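Local atomic coordinates of Lin1944 protein (Listeria innocua, PDB entry 3D7L), a protein that is of uncharacterised function but probably acts as an oxidoreductase of the short-chain dehydrogenase/reductase (SDR) family. Residues Asn153-Asp165 / Phe174-Phe186. Sequence-based numbering, arbitrary orientation.
Sequences NTVSPNVLEESWD and FLPVPAAKVARAF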
loop_
_atom_site.group_PDB
_atom_site.type_symbol
_atom_site.label_atom_id
_atom_site.label_comp_id
_atom_site.label_asym_id
_atom_site.label_seq_id
_atom_site.Cartn_x
_atom_site.Cartn_y
_atom_site.Cartn_z
ATOM N N ASN D 153 5.077 8.042 -12.360
ATOM C CA ASN D 153 5.616 8.616 -11.122
ATOM C C ASN D 153 4.498 8.921 -10.124
ATOM O O ASN D 153 3.333 8.902 -10.487
ATOM C CB ASN D 153 6.367 9.930 -11.403
ATOM C CG ASN D 153 7.502 9.763 -12.389
ATOM O OD1 ASN D 153 8.471 9.052 -12.114
ATOM N ND2 ASN D 153 7.407 10.448 -13.537
ATOM N N THR D 154 4.859 9.220 -8.883
ATOM C CA THR D 154 3.872 9.673 -7.918
ATOM C C THR D 154 4.284 11.031 -7.357
ATOM O O THR D 154 5.477 11.362 -7.314
ATOM C CB THR D 154 3.636 8.673 -6.750
ATOM O OG1 THR D 154 4.868 8.368 -6.105
ATOM C CG2 THR D 154 3.011 7.401 -7.258
ATOM N N VAL D 155 3.296 11.812 -6.954
ATOM C CA VAL D 155 3.534 13.082 -6.282
ATOM C C VAL D 155 2.970 12.956 -4.864
ATOM O O VAL D 155 1.829 12.518 -4.682
ATOM C CB VAL D 155 2.947 14.264 -7.064
ATOM C CG1 VAL D 155 3.071 15.591 -6.251
ATOM C CG2 VAL D 155 3.640 14.386 -8.441
ATOM N N SER D 156 3.793 13.283 -3.874
ATOM C CA SER D 156 3.406 13.145 -2.455
ATOM C C SER D 156 3.408 14.514 -1.780
ATOM O O SER D 156 4.460 15.062 -1.443
ATOM C CB SER D 156 4.319 12.190 -1.714
ATOM O OG SER D 156 3.848 12.013 -0.380
ATOM N N PRO D 157 2.219 15.096 -1.620
ATOM C CA PRO D 157 2.182 16.412 -1.009
ATOM C C PRO D 157 2.064 16.392 0.504
ATOM O O PRO D 157 1.514 15.450 1.098
ATOM C CB PRO D 157 0.905 17.038 -1.603
ATOM C CG PRO D 157 0.210 15.911 -2.383
ATOM C CD PRO D 157 0.882 14.647 -2.037
ATOM N N ASN D 158 2.568 17.465 1.102
ATOM C CA ASN D 158 2.263 17.816 2.483
ATOM C C ASN D 158 0.862 18.411 2.499
ATOM O O ASN D 158 0.244 18.628 1.431
ATOM C CB ASN D 158 3.291 18.850 2.957
ATOM C CG ASN D 158 3.423 18.924 4.457
ATOM O OD1 ASN D 158 2.524 18.515 5.203
ATOM N ND2 ASN D 158 4.577 19.443 4.925
ATOM N N VAL D 159 0.342 18.687 3.688
ATOM C CA VAL D 159 -0.902 19.461 3.802
ATOM C C VAL D 159 -0.799 20.780 3.008
ATOM O O VAL D 159 0.246 21.440 3.037
ATOM C CB VAL D 159 -1.317 19.705 5.309
ATOM C CG1 VAL D 159 -0.200 20.393 6.093
ATOM C CG2 VAL D 159 -2.608 20.538 5.402
ATOM N N LEU D 160 -1.865 21.142 2.291
ATOM C CA LEU D 160 -1.893 22.397 1.505
ATOM C C LEU D 160 -2.249 23.655 2.307
ATOM O O LEU D 160 -3.170 23.640 3.132
ATOM C CB LEU D 160 -2.850 22.287 0.318
ATOM C CG LEU D 160 -2.711 21.056 -0.577
ATOM C CD1 LEU D 160 -3.724 21.138 -1.694
ATOM C CD2 LEU D 160 -1.275 20.953 -1.125
ATOM N N GLU D 161 -1.529 24.746 2.045
ATOM C CA GLU D 161 -1.866 26.042 2.620
ATOM C C GLU D 161 -3.355 26.371 2.408
ATOM O O GLU D 161 -4.030 26.862 3.320
ATOM C CB GLU D 161 -1.017 27.157 1.990
ATOM C CG GLU D 161 0.467 27.070 2.317
ATOM C CD GLU D 161 1.263 28.243 1.785
ATOM O OE1 GLU D 161 0.791 28.936 0.861
ATOM O OE2 GLU D 161 2.376 28.469 2.290
ATOM N N GLU D 162 -3.867 26.100 1.206
ATOM C CA GLU D 162 -5.264 26.410 0.905
ATOM C C GLU D 162 -6.275 25.486 1.594
ATOM O O GLU D 162 -7.478 25.719 1.509
ATOM C CB GLU D 162 -5.532 26.520 -0.603
ATOM C CG GLU D 162 -4.556 25.805 -1.535
ATOM C CD GLU D 162 -3.205 26.493 -1.673
ATOM O OE1 GLU D 162 -3.099 27.607 -2.237
ATOM O OE2 GLU D 162 -2.228 25.888 -1.221
ATOM N N SER D 163 -5.779 24.453 2.271
ATOM C CA SER D 163 -6.603 23.581 3.115
ATOM C C SER D 163 -6.298 23.718 4.615
ATOM O O SER D 163 -6.968 23.099 5.428
ATOM C CB SER D 163 -6.413 22.119 2.701
ATOM O OG SER D 163 -6.826 21.899 1.366
ATOM N N TRP D 164 -5.300 24.534 4.960
ATOM C CA TRP D 164 -4.792 24.695 6.330
ATOM C C TRP D 164 -5.830 25.196 7.334
ATOM O O TRP D 164 -5.826 24.801 8.506
ATOM C CB TRP D 164 -3.619 25.676 6.317
ATOM C CG TRP D 164 -2.848 25.774 7.607
ATOM C CD1 TRP D 164 -2.658 26.893 8.360
ATOM C CD2 TRP D 164 -2.147 24.718 8.269
ATOM N NE1 TRP D 164 -1.880 26.606 9.455
ATOM C CE2 TRP D 164 -1.533 25.277 9.410
ATOM C CE3 TRP D 164 -1.952 23.352 7.996
ATOM C CZ2 TRP D 164 -0.751 24.516 10.289
ATOM C CZ3 TRP D 164 -1.174 22.592 8.882
ATOM C CH2 TRP D 164 -0.595 23.180 10.011
ATOM N N ASP D 165 -6.679 26.102 6.862
ATOM C CA ASP D 165 -7.890 26.546 7.556
ATOM C C ASP D 165 -8.663 25.376 8.171
ATOM O O ASP D 165 -8.959 25.380 9.361
ATOM C CB ASP D 165 -8.762 27.311 6.553
ATOM C CG ASP D 165 -8.369 27.012 5.092
ATOM O OD1 ASP D 165 -9.075 26.195 4.444
ATOM O OD2 ASP D 165 -7.331 27.574 4.609
ATOM N N PHE D 174 2.780 21.183 11.752
ATOM C CA PHE D 174 3.200 20.978 10.363
ATOM C C PHE D 174 3.369 22.376 9.733
ATOM O O PHE D 174 2.900 23.396 10.285
ATOM C CB PHE D 174 2.158 20.146 9.573
ATOM C CG PHE D 174 2.304 18.624 9.708
ATOM C CD1 PHE D 174 2.626 17.840 8.588
ATOM C CD2 PHE D 174 2.080 17.975 10.942
ATOM C CE1 PHE D 174 2.716 16.429 8.680
ATOM C CE2 PHE D 174 2.157 16.561 11.051
ATOM C CZ PHE D 174 2.487 15.785 9.928
ATOM N N LEU D 175 4.083 22.417 8.615
ATOM C CA LEU D 175 4.244 23.619 7.809
ATOM C C LEU D 175 3.660 23.300 6.443
ATOM O O LEU D 175 4.219 22.511 5.716
ATOM C CB LEU D 175 5.724 23.998 7.697
ATOM C CG LEU D 175 6.076 25.314 6.990
ATOM C CD1 LEU D 175 5.204 26.459 7.491
ATOM C CD2 LEU D 175 7.585 25.635 7.164
ATOM N N PRO D 176 2.494 23.874 6.113
ATOM C CA PRO D 176 1.822 23.518 4.862
ATOM C C PRO D 176 2.493 24.104 3.606
ATOM O O PRO D 176 3.287 25.051 3.690
ATOM C CB PRO D 176 0.417 24.092 5.045
ATOM C CG PRO D 176 0.630 25.285 5.951
ATOM C CD PRO D 176 1.756 24.894 6.889
ATOM N N VAL D 177 2.194 23.509 2.454
ATOM C CA VAL D 177 2.829 23.893 1.190
ATOM C C VAL D 177 1.790 24.509 0.257
ATOM O O VAL D 177 0.619 24.128 0.304
ATOM C CB VAL D 177 3.545 22.679 0.503
ATOM C CG1 VAL D 177 4.764 22.197 1.345
ATOM C CG2 VAL D 177 2.575 21.537 0.258
ATOM N N PRO D 178 2.209 25.475 -0.581
ATOM C CA PRO D 178 1.233 26.004 -1.540
ATOM C C PRO D 178 0.881 24.924 -2.560
ATOM O O PRO D 178 1.765 24.214 -3.034
ATOM C CB PRO D 178 1.985 27.152 -2.235
ATOM C CG PRO D 178 3.195 27.407 -1.412
ATOM C CD PRO D 178 3.537 26.101 -0.749
ATOM N N ALA D 179 -0.397 24.804 -2.885
ATOM C CA ALA D 179 -0.840 23.915 -3.946
ATOM C C ALA D 179 -0.111 24.197 -5.277
ATOM O O ALA D 179 0.253 23.251 -5.983
ATOM C CB ALA D 179 -2.326 24.026 -4.116
ATOM N N ALA D 180 0.127 25.471 -5.594
ATOM C CA ALA D 180 0.969 25.847 -6.742
ATOM C C ALA D 180 2.341 25.151 -6.780
ATOM O O ALA D 180 2.857 24.846 -7.864
ATOM C CB ALA D 180 1.156 27.367 -6.813
ATOM N N LYS D 181 2.953 24.936 -5.606
ATOM C CA LYS D 181 4.264 24.286 -5.554
ATOM C C LYS D 181 4.136 22.795 -5.839
ATOM O O LYS D 181 4.933 22.226 -6.580
ATOM C CB LYS D 181 4.939 24.547 -4.208
ATOM C CG LYS D 181 6.348 24.011 -4.071
ATOM C CD LYS D 181 6.835 24.202 -2.662
ATOM C CE LYS D 181 8.259 23.713 -2.496
ATOM N NZ LYS D 181 8.748 23.974 -1.122
ATOM N N VAL D 182 3.138 22.150 -5.252
ATOM C CA VAL D 182 2.886 20.756 -5.541
ATOM C C VAL D 182 2.591 20.560 -7.040
ATOM O O VAL D 182 2.997 19.560 -7.619
ATOM C CB VAL D 182 1.728 20.191 -4.677
ATOM C CG1 VAL D 182 1.539 18.694 -4.931
ATOM C CG2 VAL D 182 2.018 20.431 -3.182
ATOM N N ALA D 183 1.911 21.522 -7.662
ATOM C CA ALA D 183 1.492 21.392 -9.079
ATOM C C ALA D 183 2.701 21.304 -10.023
ATOM O O ALA D 183 2.624 20.668 -11.081
ATOM C CB ALA D 183 0.561 22.526 -9.466
ATOM N N ARG D 184 3.808 21.937 -9.615
ATOM C CA ARG D 184 5.084 21.882 -10.337
ATOM C C ARG D 184 5.637 20.455 -10.470
ATOM O O ARG D 184 6.172 20.102 -11.518
ATOM C CB ARG D 184 6.131 22.777 -9.661
ATOM C CG ARG D 184 5.955 24.261 -9.882
ATOM C CD ARG D 184 7.069 25.059 -9.142
ATOM N NE ARG D 184 6.796 26.494 -9.157
ATOM C CZ ARG D 184 7.131 27.335 -10.142
ATOM N NH1 ARG D 184 7.782 26.914 -11.224
ATOM N NH2 ARG D 184 6.823 28.625 -10.032
ATOM N N ALA D 185 5.487 19.655 -9.415
ATOM C CA ALA D 185 5.867 18.239 -9.392
ATOM C C ALA D 185 5.086 17.387 -10.394
ATOM O O ALA D 185 5.655 16.466 -11.041
ATOM C CB ALA D 185 5.702 17.675 -7.966
ATOM N N PHE D 186 3.782 17.658 -10.492
ATOM C CA PHE D 186 2.950 17.058 -11.530
ATOM C C PHE D 186 3.430 17.462 -12.926
ATOM O O PHE D 186 3.554 16.602 -13.798
ATOM C CB PHE D 186 1.483 17.453 -11.354
ATOM C CG PHE D 186 0.772 16.698 -10.259
ATOM C CD1 PHE D 186 0.114 15.506 -10.535
ATOM C CD2 PHE D 186 0.736 17.205 -8.964
ATOM C CE1 PHE D 186 -0.562 14.807 -9.512
ATOM C CE2 PHE D 186 0.055 16.536 -7.963
ATOM C CZ PHE D 186 -0.583 15.324 -8.243
HETATM O O HOH W 1 5.542 19.985 7.851
HETATM O O HOH W 2 3.157 27.554 4.679
HETATM O O HOH W 3 -0.781 27.799 -4.400
#
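Val155 packs against Val182, Ala185 and Phe186, where strand 151-157 of the Rossmann-type parallel sheet meets helix 179-191. Here a helix layer packs on the sheet of the three-layer alpha/beta/alpha Rossmann fold, as in other SDR proteins. The helix lies in the beta-alpha-beta crossover from strand 151-157 to the parallel strand 198-201. The strand and helix segments run antiparallel (167°), with their axes 8.6 Å apart. Val155 CB sits over a face of the Phe186 ring, towards CE2 and CZ. Its CG2 stands 4.0 Å from the ring centroid, almost on the normal, in a CH-pi contact, and it also touches Ala185. Its CG1, anti to the backbone N (chi1 174°), reaches Val182 CG1 and Ala185 CB and also touches Phe186 CE2. Val182 CG1 also meets Pro157 CB, and its CG2 meets Leu160 CD2. Helix 14-23 and strand 198-201 add Leu15 and Val201 around Val182.

Beyond the strand the two loops form a single beta bridge, Leu160 with Val177. Val177 N donates to Val159 O at 2.9 Å. Glu161 N donates to Val177 O at 2.8 Å. Pro176 rests on Trp164: its CG lies over the five-membered ring, 3.9 Å from the centroid. Asn158 OD1 lies at the edge of the Phe174 ring and accepts a bond from Val159 N. Asn158 ND2 is held by Tyr202 O and by a water that also takes Leu175 N.

At the start of helix 179-191, Pro178 is the N-cap residue. Glu161 runs alongside the Pro178 ring, and a water links its OE2 to Pro176 O. The Glu162 chain bends at chi2 (-74°), which brings its carboxylate to the N-terminal end of the helix; a water links its OE1 to Ala180 N. There Ala179 N donates to Glu162 OE2 at 2.7 Å, meeting the oxygen from above the carboxylate plane.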